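Local coordinates for protein putative tryptophan halogenase (Xanthomonas campestris pv. campestris, PDB 6Y1W) that probably halogenates an aromatic substrate as a flavin-dependent halogenase, using FAD, which is absent from this structure, at residues T26-L35 and I351-L362; Q44-I53 and G182-I190. All blocks are in the same frame, centred on the assembly; numbering follows the deposited sequence.

Contact 1 (T26-L35 and I351-L362); sequences TAGWMAAAAL and IHLIQRGIVRLL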
loop_
_atom_site.group_PDB
_atom_site.type_symbol
_atom_site.label_atom_id
_atom_site.label_comp_id
_atom_site.label_asym_id
_atom_site.label_seq_id
_atom_site.Cartn_x
_atom_site.Cartn_y
_atom_site.Cartn_z
ATOM N N THR A 26 10.710 23.901 -13.120
ATOM C CA THR A 26 10.047 22.609 -13.152
ATOM C C THR A 26 8.854 22.566 -12.195
ATOM O O THR A 26 7.776 22.054 -12.513
ATOM C CB THR A 26 11.087 21.565 -12.771
ATOM O OG1 THR A 26 12.271 21.775 -13.571
ATOM C CG2 THR A 26 10.548 20.207 -12.965
ATOM N N ALA A 27 9.075 23.030 -10.964
ATOM C CA ALA A 27 8.005 22.888 -9.972
ATOM C C ALA A 27 6.778 23.686 -10.374
ATOM O O ALA A 27 5.648 23.182 -10.326
ATOM C CB ALA A 27 8.491 23.326 -8.588
ATOM N N GLY A 28 6.987 24.941 -10.748
ATOM C CA GLY A 28 5.859 25.814 -11.039
ATOM C C GLY A 28 5.111 25.363 -12.279
ATOM O O GLY A 28 3.859 25.342 -12.287
ATOM N N TRP A 29 5.854 24.994 -13.335
ATOM C CA TRP A 29 5.152 24.663 -14.575
ATOM C C TRP A 29 4.622 23.241 -14.562
ATOM O O TRP A 29 3.639 22.957 -15.252
ATOM C CB TRP A 29 6.044 24.945 -15.804
ATOM C CG TRP A 29 6.191 26.442 -16.041
ATOM C CD1 TRP A 29 7.322 27.194 -15.882
ATOM C CD2 TRP A 29 5.153 27.360 -16.421
ATOM N NE1 TRP A 29 7.053 28.511 -16.167
ATOM C CE2 TRP A 29 5.725 28.640 -16.485
ATOM C CE3 TRP A 29 3.797 27.210 -16.711
ATOM C CZ2 TRP A 29 4.984 29.780 -16.826
ATOM C CZ3 TRP A 29 3.064 28.325 -17.044
ATOM C CH2 TRP A 29 3.658 29.604 -17.096
ATOM N N MET A 30 5.222 22.312 -13.810
ATOM C CA MET A 30 4.543 21.032 -13.621
ATOM C C MET A 30 3.223 21.240 -12.887
ATOM O O MET A 30 2.219 20.596 -13.210
ATOM C CB MET A 30 5.421 20.035 -12.850
ATOM C CG MET A 30 6.524 19.390 -13.622
ATOM S SD MET A 30 7.608 18.297 -12.647
ATOM C CE MET A 30 6.480 16.940 -12.310
ATOM N N ALA A 31 3.206 22.117 -11.886
ATOM C CA ALA A 31 1.965 22.367 -11.149
ATOM C C ALA A 31 0.941 23.052 -12.041
ATOM O O ALA A 31 -0.239 22.676 -12.063
ATOM C CB ALA A 31 2.269 23.229 -9.915
ATOM N N ALA A 32 1.382 24.073 -12.785
ATOM C CA ALA A 32 0.467 24.775 -13.675
ATOM C C ALA A 32 -0.106 23.833 -14.709
ATOM O O ALA A 32 -1.280 23.938 -15.066
ATOM C CB ALA A 32 1.186 25.922 -14.383
ATOM N N ALA A 33 0.725 22.925 -15.225
ATOM C CA ALA A 33 0.280 22.033 -16.291
ATOM C C ALA A 33 -0.797 21.083 -15.803
ATOM O O ALA A 33 -1.848 20.935 -16.443
ATOM C CB ALA A 33 1.486 21.248 -16.842
ATOM N N ALA A 34 -0.553 20.412 -14.670
ATOM C CA ALA A 34 -1.528 19.449 -14.177
ATOM C C ALA A 34 -2.799 20.146 -13.698
ATOM O O ALA A 34 -3.905 19.643 -13.948
ATOM C CB ALA A 34 -0.920 18.617 -13.043
ATOM N N LEU A 35 -2.654 21.276 -12.987
ATOM C CA LEU A 35 -3.833 21.963 -12.457
ATOM C C LEU A 35 -4.687 22.522 -13.587
ATOM O O LEU A 35 -5.922 22.433 -13.533
ATOM C CB LEU A 35 -3.399 23.083 -11.503
ATOM C CG LEU A 35 -4.507 23.906 -10.871
ATOM C CD1 LEU A 35 -5.344 22.947 -9.989
ATOM C CD2 LEU A 35 -3.891 25.058 -10.023
ATOM N N ILE A 351 12.151 15.390 -9.412
ATOM C CA ILE A 351 10.923 15.611 -10.174
ATOM C C ILE A 351 9.774 14.758 -9.654
ATOM O O ILE A 351 8.618 15.210 -9.635
ATOM C CB ILE A 351 11.224 15.409 -11.670
ATOM C CG1 ILE A 351 11.877 16.693 -12.187
ATOM C CG2 ILE A 351 9.931 15.101 -12.481
ATOM C CD1 ILE A 351 12.415 16.570 -13.615
ATOM N N HIS A 352 10.066 13.552 -9.175
ATOM C CA HIS A 352 9.045 12.690 -8.587
ATOM C C HIS A 352 8.386 13.355 -7.390
ATOM O O HIS A 352 7.162 13.275 -7.212
ATOM C CB HIS A 352 9.698 11.372 -8.187
ATOM C CG HIS A 352 8.831 10.536 -7.304
ATOM N ND1 HIS A 352 7.868 9.684 -7.803
ATOM C CD2 HIS A 352 8.792 10.411 -5.957
ATOM C CE1 HIS A 352 7.270 9.062 -6.795
ATOM N NE2 HIS A 352 7.821 9.482 -5.665
ATOM N N LEU A 353 9.187 13.999 -6.535
ATOM C CA LEU A 353 8.605 14.612 -5.355
ATOM C C LEU A 353 7.746 15.810 -5.714
ATOM O O LEU A 353 6.755 16.056 -5.034
ATOM C CB LEU A 353 9.695 15.014 -4.364
ATOM C CG LEU A 353 10.226 13.780 -3.622
ATOM C CD1 LEU A 353 11.574 14.120 -2.979
ATOM C CD2 LEU A 353 9.245 13.215 -2.594
ATOM N N ILE A 354 8.097 16.545 -6.775
ATOM C CA ILE A 354 7.195 17.580 -7.292
ATOM C C ILE A 354 5.888 16.950 -7.750
ATOM O O ILE A 354 4.788 17.405 -7.397
ATOM C CB ILE A 354 7.870 18.353 -8.441
ATOM C CG1 ILE A 354 9.061 19.159 -7.900
ATOM C CG2 ILE A 354 6.842 19.335 -9.047
ATOM C CD1 ILE A 354 9.980 19.716 -9.029
ATOM N N GLN A 355 5.987 15.902 -8.579
ATOM C CA GLN A 355 4.798 15.246 -9.107
ATOM C C GLN A 355 3.914 14.734 -7.984
ATOM O O GLN A 355 2.686 14.898 -8.031
ATOM C CB GLN A 355 5.203 14.085 -10.008
ATOM C CG GLN A 355 4.054 13.124 -10.284
ATOM C CD GLN A 355 4.459 12.022 -11.248
ATOM O OE1 GLN A 355 5.461 12.157 -11.997
ATOM N NE2 GLN A 355 3.665 10.945 -11.289
ATOM N N ARG A 356 4.514 14.109 -6.952
ATOM C CA ARG A 356 3.674 13.604 -5.855
ATOM C C ARG A 356 2.919 14.736 -5.168
ATOM O O ARG A 356 1.741 14.590 -4.818
ATOM C CB ARG A 356 4.510 12.853 -4.812
ATOM C CG ARG A 356 5.110 11.552 -5.330
ATOM C CD ARG A 356 4.029 10.519 -5.727
ATOM N NE ARG A 356 3.143 10.299 -4.595
ATOM C CZ ARG A 356 1.816 10.273 -4.666
ATOM N NH1 ARG A 356 1.196 10.463 -5.831
ATOM N NH2 ARG A 356 1.109 10.068 -3.551
ATOM N N GLY A 357 3.587 15.859 -4.926
ATOM C CA GLY A 357 2.911 16.966 -4.269
ATOM C C GLY A 357 1.745 17.464 -5.105
ATOM O O GLY A 357 0.696 17.831 -4.567
ATOM N N ILE A 358 1.924 17.494 -6.429
ATOM C CA ILE A 358 0.879 17.985 -7.340
ATOM C C ILE A 358 -0.280 16.988 -7.408
ATOM O O ILE A 358 -1.466 17.352 -7.283
ATOM C CB ILE A 358 1.477 18.214 -8.745
ATOM C CG1 ILE A 358 2.486 19.352 -8.732
ATOM C CG2 ILE A 358 0.334 18.469 -9.787
ATOM C CD1 ILE A 358 3.394 19.368 -9.984
ATOM N N VAL A 359 0.042 15.726 -7.678
ATOM C CA VAL A 359 -0.982 14.701 -7.816
ATOM C C VAL A 359 -1.757 14.562 -6.516
ATOM O O VAL A 359 -2.990 14.449 -6.520
ATOM C CB VAL A 359 -0.348 13.363 -8.244
ATOM C CG1 VAL A 359 -1.393 12.198 -8.149
ATOM C CG2 VAL A 359 0.146 13.491 -9.682
ATOM N N ARG A 360 -1.060 14.597 -5.383
ATOM C CA ARG A 360 -1.777 14.496 -4.114
ATOM C C ARG A 360 -2.702 15.684 -3.920
ATOM O O ARG A 360 -3.828 15.519 -3.436
ATOM C CB ARG A 360 -0.805 14.404 -2.940
ATOM C CG ARG A 360 -1.512 14.006 -1.638
ATOM C CD ARG A 360 -0.556 14.112 -0.459
ATOM N NE ARG A 360 0.669 13.348 -0.729
ATOM C CZ ARG A 360 1.874 13.885 -0.891
ATOM N NH1 ARG A 360 2.074 15.198 -0.814
ATOM N NH2 ARG A 360 2.900 13.072 -1.149
ATOM N N LEU A 361 -2.249 16.888 -4.317
ATOM C CA LEU A 361 -3.102 18.080 -4.205
ATOM C C LEU A 361 -4.341 17.926 -5.074
ATOM O O LEU A 361 -5.457 18.273 -4.662
ATOM C CB LEU A 361 -2.338 19.325 -4.647
ATOM C CG LEU A 361 -3.124 20.659 -4.613
ATOM C CD1 LEU A 361 -3.811 20.938 -3.261
ATOM C CD2 LEU A 361 -2.165 21.838 -4.963
ATOM N N LEU A 362 -4.152 17.460 -6.321
ATOM C CA LEU A 362 -5.314 17.312 -7.197
ATOM C C LEU A 362 -6.280 16.254 -6.652
ATOM O O LEU A 362 -7.510 16.377 -6.811
ATOM C CB LEU A 362 -4.847 16.978 -8.618
ATOM C CG LEU A 362 -4.177 18.187 -9.276
ATOM C CD1 LEU A 362 -3.631 17.824 -10.679
ATOM C CD2 LEU A 362 -5.115 19.392 -9.348
#
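The first helix of the Rossmann-type fold, which in this family binds FAD, is entered from the glycine-rich turn and packs here on the helix of residues 351-362, with Thr26 and Ile351 meeting, in the conformer given for Thr26, at the end predicted to bind FAD. The two helices run roughly parallel, their axes 33° apart and 9.8 Å at closest approach. Met30 is the knob: its side chain drops among Ile351, Ile354, Gln355 and Ile358. With CG anti to its carbonyl carbon (chi1 -77°) and a bend at chi3 (70°), it lays SD 3.8 Å from Ile354 CG2 and turns CE over the opposite backbone, 3.9 Å from Gln355 CB. Ile358 answers from the other helix: its CD1 tip presses against the main chain, 3.3 Å from Ala31 N, while the CG2 branch meets Ala34 CB at 3.5 Å, tighter than usual for two carbons. Ala27, Ala31 and Ala34 give the first helix a low surface on this side, and Ile354 sets CD1 3.9 Å from Ala27 CB. Gly28, the last glycine of a GxGxxG-type pattern like that of Rossmann dinucleotide-binding folds, faces away from this contact. At the far end Leu362 forks, CD1 reaching Ala34 CB at 3.7 Å and CD2 reaching Leu35 CD1 at 3.6 Å. A tartrate ion, probably from the crystallisation liquor, accepts hydrogen bonds from the backbone N atoms of Thr26 and Ala27 at this helix start. Phe69 and Leu174 add further apolar contacts to Met30, and the amide of Gln355 is held by Ser65 O.

Contact 2 (Q44-I53 and G182-I190); sequences QITLVESDEI and GVQRIEGRI. With BU9 (Meso-2,3-Butanediol), chain M.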
loop_
_atom_site.group_PDB
_atom_site.type_symbol
_atom_site.label_atom_id
_atom_site.label_comp_id
_atom_site.label_asym_id
_atom_site.label_seq_id
_atom_site.Cartn_x
_atom_site.Cartn_y
_atom_site.Cartn_z
ATOM N N GLN A 44 -9.202 30.256 -12.080
ATOM C CA GLN A 44 -8.278 31.226 -12.649
ATOM C C GLN A 44 -6.901 30.904 -12.091
ATOM O O GLN A 44 -6.703 30.960 -10.875
ATOM C CB GLN A 44 -8.679 32.657 -12.296
ATOM C CG GLN A 44 -7.702 33.699 -12.872
ATOM C CD GLN A 44 -8.061 35.123 -12.494
ATOM O OE1 GLN A 44 -9.082 35.371 -11.837
ATOM N NE2 GLN A 44 -7.225 36.074 -12.915
ATOM N N ILE A 45 -5.977 30.542 -12.970
ATOM C CA ILE A 45 -4.647 30.114 -12.552
ATOM C C ILE A 45 -3.636 31.110 -13.074
ATOM O O ILE A 45 -3.554 31.331 -14.292
ATOM C CB ILE A 45 -4.319 28.708 -13.059
ATOM C CG1 ILE A 45 -5.408 27.741 -12.632
ATOM C CG2 ILE A 45 -2.920 28.261 -12.532
ATOM C CD1 ILE A 45 -5.451 26.427 -13.427
ATOM N N THR A 46 -2.845 31.678 -12.161
ATOM C CA THR A 46 -1.814 32.651 -12.488
ATOM C C THR A 46 -0.473 32.156 -11.983
ATOM O O THR A 46 -0.378 31.712 -10.837
ATOM C CB THR A 46 -2.144 33.984 -11.836
ATOM O OG1 THR A 46 -3.455 34.408 -12.287
ATOM C CG2 THR A 46 -1.055 35.022 -12.125
ATOM N N LEU A 47 0.567 32.252 -12.823
ATOM C CA LEU A 47 1.929 31.903 -12.412
ATOM C C LEU A 47 2.805 33.141 -12.536
ATOM O O LEU A 47 2.803 33.805 -13.583
ATOM C CB LEU A 47 2.503 30.751 -13.264
ATOM C CG LEU A 47 3.855 30.185 -12.777
ATOM C CD1 LEU A 47 3.962 28.736 -13.229
ATOM C CD2 LEU A 47 5.066 31.004 -13.300
ATOM N N VAL A 48 3.516 33.461 -11.452
ATOM C CA VAL A 48 4.431 34.600 -11.377
ATOM C C VAL A 48 5.856 34.062 -11.384
ATOM O O VAL A 48 6.221 33.249 -10.534
ATOM C CB VAL A 48 4.195 35.430 -10.110
ATOM C CG1 VAL A 48 5.185 36.618 -10.037
ATOM C CG2 VAL A 48 2.721 35.885 -10.048
ATOM N N GLU A 49 6.675 34.551 -12.309
ATOM C CA GLU A 49 8.074 34.144 -12.326
ATOM C C GLU A 49 8.891 35.272 -12.930
ATOM O O GLU A 49 8.407 36.051 -13.758
ATOM C CB GLU A 49 8.316 32.850 -13.124
ATOM C CG GLU A 49 8.012 32.969 -14.634
ATOM C CD GLU A 49 8.382 31.713 -15.440
ATOM O OE1 GLU A 49 9.214 30.886 -14.979
ATOM O OE2 GLU A 49 7.874 31.569 -16.572
ATOM N N SER A 50 10.162 35.299 -12.561
ATOM C CA SER A 50 11.095 36.319 -13.019
ATOM C C SER A 50 11.964 35.739 -14.124
ATOM O O SER A 50 12.480 34.623 -13.982
ATOM C CB SER A 50 11.978 36.776 -11.862
ATOM O OG SER A 50 13.035 37.560 -12.362
ATOM N N ASP A 51 12.133 36.494 -15.220
ATOM C CA ASP A 51 13.072 36.075 -16.265
ATOM C C ASP A 51 14.525 36.081 -15.796
ATOM O O ASP A 51 15.392 35.512 -16.471
ATOM C CB ASP A 51 12.928 36.971 -17.499
ATOM C CG ASP A 51 11.673 36.671 -18.279
ATOM O OD1 ASP A 51 11.173 35.537 -18.142
ATOM O OD2 ASP A 51 11.172 37.560 -18.999
ATOM N N GLU A 52 14.830 36.749 -14.695
ATOM C CA GLU A 52 16.194 36.749 -14.174
ATOM C C GLU A 52 16.513 35.526 -13.319
ATOM O O GLU A 52 17.642 35.418 -12.822
ATOM C CB GLU A 52 16.447 38.042 -13.391
ATOM C CG GLU A 52 15.909 39.283 -14.120
ATOM C CD GLU A 52 15.634 40.464 -13.198
ATOM O OE1 GLU A 52 15.948 40.376 -11.992
ATOM O OE2 GLU A 52 15.089 41.480 -13.684
ATOM N N ILE A 53 15.562 34.609 -13.122
ATOM C CA ILE A 53 15.755 33.439 -12.267
ATOM C C ILE A 53 15.710 32.187 -13.129
ATOM O O ILE A 53 14.847 32.061 -14.006
ATOM C CB ILE A 53 14.705 33.391 -11.142
ATOM C CG1 ILE A 53 14.892 34.613 -10.248
ATOM C CG2 ILE A 53 14.815 32.086 -10.340
ATOM C CD1 ILE A 53 14.303 34.466 -8.886
ATOM N N GLY A 182 -5.072 27.925 -20.498
ATOM C CA GLY A 182 -5.502 29.203 -19.962
ATOM C C GLY A 182 -4.721 29.782 -18.797
ATOM O O GLY A 182 -5.168 30.783 -18.222
ATOM N N VAL A 183 -3.565 29.213 -18.437
ATOM C CA VAL A 183 -2.778 29.776 -17.338
ATOM C C VAL A 183 -2.273 31.147 -17.756
ATOM O O VAL A 183 -1.782 31.332 -18.883
ATOM C CB VAL A 183 -1.598 28.854 -16.981
ATOM C CG1 VAL A 183 -0.674 29.519 -15.942
ATOM C CG2 VAL A 183 -2.128 27.539 -16.420
ATOM N N GLN A 184 -2.414 32.121 -16.860
ATOM C CA GLN A 184 -1.951 33.477 -17.091
ATOM C C GLN A 184 -0.555 33.612 -16.497
ATOM O O GLN A 184 -0.392 33.449 -15.286
ATOM C CB GLN A 184 -2.895 34.481 -16.428
ATOM C CG GLN A 184 -2.382 35.921 -16.521
ATOM C CD GLN A 184 -3.292 36.934 -15.829
ATOM O OE1 GLN A 184 -3.117 38.142 -15.997
ATOM N NE2 GLN A 184 -4.260 36.447 -15.042
ATOM N N ARG A 185 0.439 33.923 -17.331
ATOM C CA ARG A 185 1.806 34.106 -16.856
ATOM C C ARG A 185 2.051 35.592 -16.621
ATOM O O ARG A 185 1.698 36.419 -17.467
ATOM C CB ARG A 185 2.817 33.552 -17.856
ATOM C CG ARG A 185 4.253 33.704 -17.389
ATOM C CD ARG A 185 5.200 33.213 -18.466
ATOM N NE ARG A 185 6.602 33.353 -18.087
ATOM C CZ ARG A 185 7.407 34.345 -18.458
ATOM N NH1 ARG A 185 6.954 35.342 -19.222
ATOM N NH2 ARG A 185 8.669 34.344 -18.050
ATOM N N ILE A 186 2.592 35.932 -15.450
ATOM C CA ILE A 186 2.994 37.301 -15.130
ATOM C C ILE A 186 4.495 37.282 -14.844
ATOM O O ILE A 186 4.952 36.552 -13.955
ATOM C CB ILE A 186 2.211 37.872 -13.935
ATOM C CG1 ILE A 186 0.698 37.833 -14.202
ATOM C CG2 ILE A 186 2.675 39.301 -13.603
ATOM C CD1 ILE A 186 -0.137 38.411 -13.080
ATOM N N GLU A 187 5.274 38.023 -15.641
ATOM C CA GLU A 187 6.721 38.074 -15.468
ATOM C C GLU A 187 7.047 39.141 -14.434
ATOM O O GLU A 187 6.471 40.236 -14.461
ATOM C CB GLU A 187 7.442 38.388 -16.781
ATOM C CG GLU A 187 8.964 38.125 -16.750
ATOM C CD GLU A 187 9.767 39.188 -15.994
ATOM O OE1 GLU A 187 9.350 40.370 -15.997
ATOM O OE2 GLU A 187 10.822 38.843 -15.399
ATOM N N GLY A 188 7.900 38.808 -13.484
ATOM C CA GLY A 188 8.284 39.812 -12.516
ATOM C C GLY A 188 8.806 39.214 -11.233
ATOM O O GLY A 188 8.892 37.996 -11.063
ATOM N N ARG A 189 9.115 40.111 -10.309
ATOM C CA ARG A 189 9.650 39.712 -9.022
ATOM C C ARG A 189 8.695 40.110 -7.914
ATOM O O ARG A 189 8.224 41.252 -7.851
ATOM C CB ARG A 189 11.028 40.341 -8.778
ATOM C CG ARG A 189 12.052 39.882 -9.789
ATOM C CD ARG A 189 13.313 40.728 -9.773
ATOM N NE ARG A 189 14.365 40.169 -8.920
ATOM C CZ ARG A 189 14.890 38.950 -9.042
ATOM N NH1 ARG A 189 14.482 38.121 -9.994
ATOM N NH2 ARG A 189 15.845 38.556 -8.208
ATOM N N ILE A 190 8.511 39.189 -6.986
ATOM C CA ILE A 190 7.624 39.411 -5.854
ATOM C C ILE A 190 8.352 40.321 -4.865
ATOM O O ILE A 190 9.440 39.990 -4.386
ATOM C CB ILE A 190 7.224 38.079 -5.203
ATOM C CG1 ILE A 190 6.448 37.205 -6.186
ATOM C CG2 ILE A 190 6.357 38.308 -3.987
ATOM C CD1 ILE A 190 6.248 35.800 -5.669
HETATM C C03 BU9 M . 11.408 34.613 -6.940
HETATM C C04 BU9 M . 10.719 35.706 -7.769
HETATM O O06 BU9 M . 9.985 36.527 -6.897
HETATM C C05 BU9 M . 9.800 35.102 -8.843
HETATM C C01 BU9 M . 10.573 34.099 -9.708
HETATM O O6 BU9 M . 8.691 34.453 -8.258
HETATM O O HOH W 1 -6.611 30.455 -15.755
HETATM O O HOH W 2 11.772 39.845 -13.161
HETATM O O HOH W 3 8.936 37.003 -20.326
#
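Glu49 and Asp51 both reach the guanidinium edge of Arg185. Glu49 OE2 takes the NE hydrogen on its anti lone pair, 2.7 Å away and nearly straight (171°), and Asp51 OD1 receives NH2 at 2.8 Å. Arg185, extended from CG to NE, carries its charge along the sheet to both acids; water 3 joins its NH1 to Asp51 OD2. Next to it Glu187, bent at chi2 (-76°), carries OE2 onward past the strand end to accept from Asp51 N at 2.7 Å. Arg189 NH1 donates to Ser50 OG at 2.8 Å, with Glu52 OE1 over one guanidinium face, paired by charge alone. Ser50 OG also accepts from Glu52 N, an ST turn.

These groups gather where strand 44-49 ends, beside strand 184-187, its parallel neighbour in the Rossmann-type sheet. Their ladder alternates from Gln184 N to Ile45 O through to Gly188 N and Glu49 O; that last donor stands 46° out of the carbonyl plane. A meso-2,3-butanediol lies beyond, its O06 3.0 Å from the donor Ile190 N, its C03 against Ile53 CD1. Farther back, Val48 and Ile186 share a face packed on Leu207 and Ile213, while Leu47 turns to Trp29.

Helix 25-39 and strand 44-49 are consecutive in the chain, and they join the two contacts, whose centres lie 16 Å apart. The helix of contact 1 packs on residues 351-362 with one side and on the sheet of contact 2 with another: Leu35 CG is 3.7 Å from Ile45 CD1, and Leu47 CD1 lies 3.5 Å from Gly28 O. Trp29 NE1 probably donates to Glu49 OE2 at 3.2 Å, giving Glu49 OE2 a further partner besides Arg185. Contact 1 contributes Thr26, Ala27 and Ile351 to the predicted FAD site; Ile351 is about 10 Å from the predicted active-site Lys89 between side chains. Contact 2 supplies part of the butanediol pocket, and its Glu49 side chain is about 3 Å from Gly24 of the predicted FAD site.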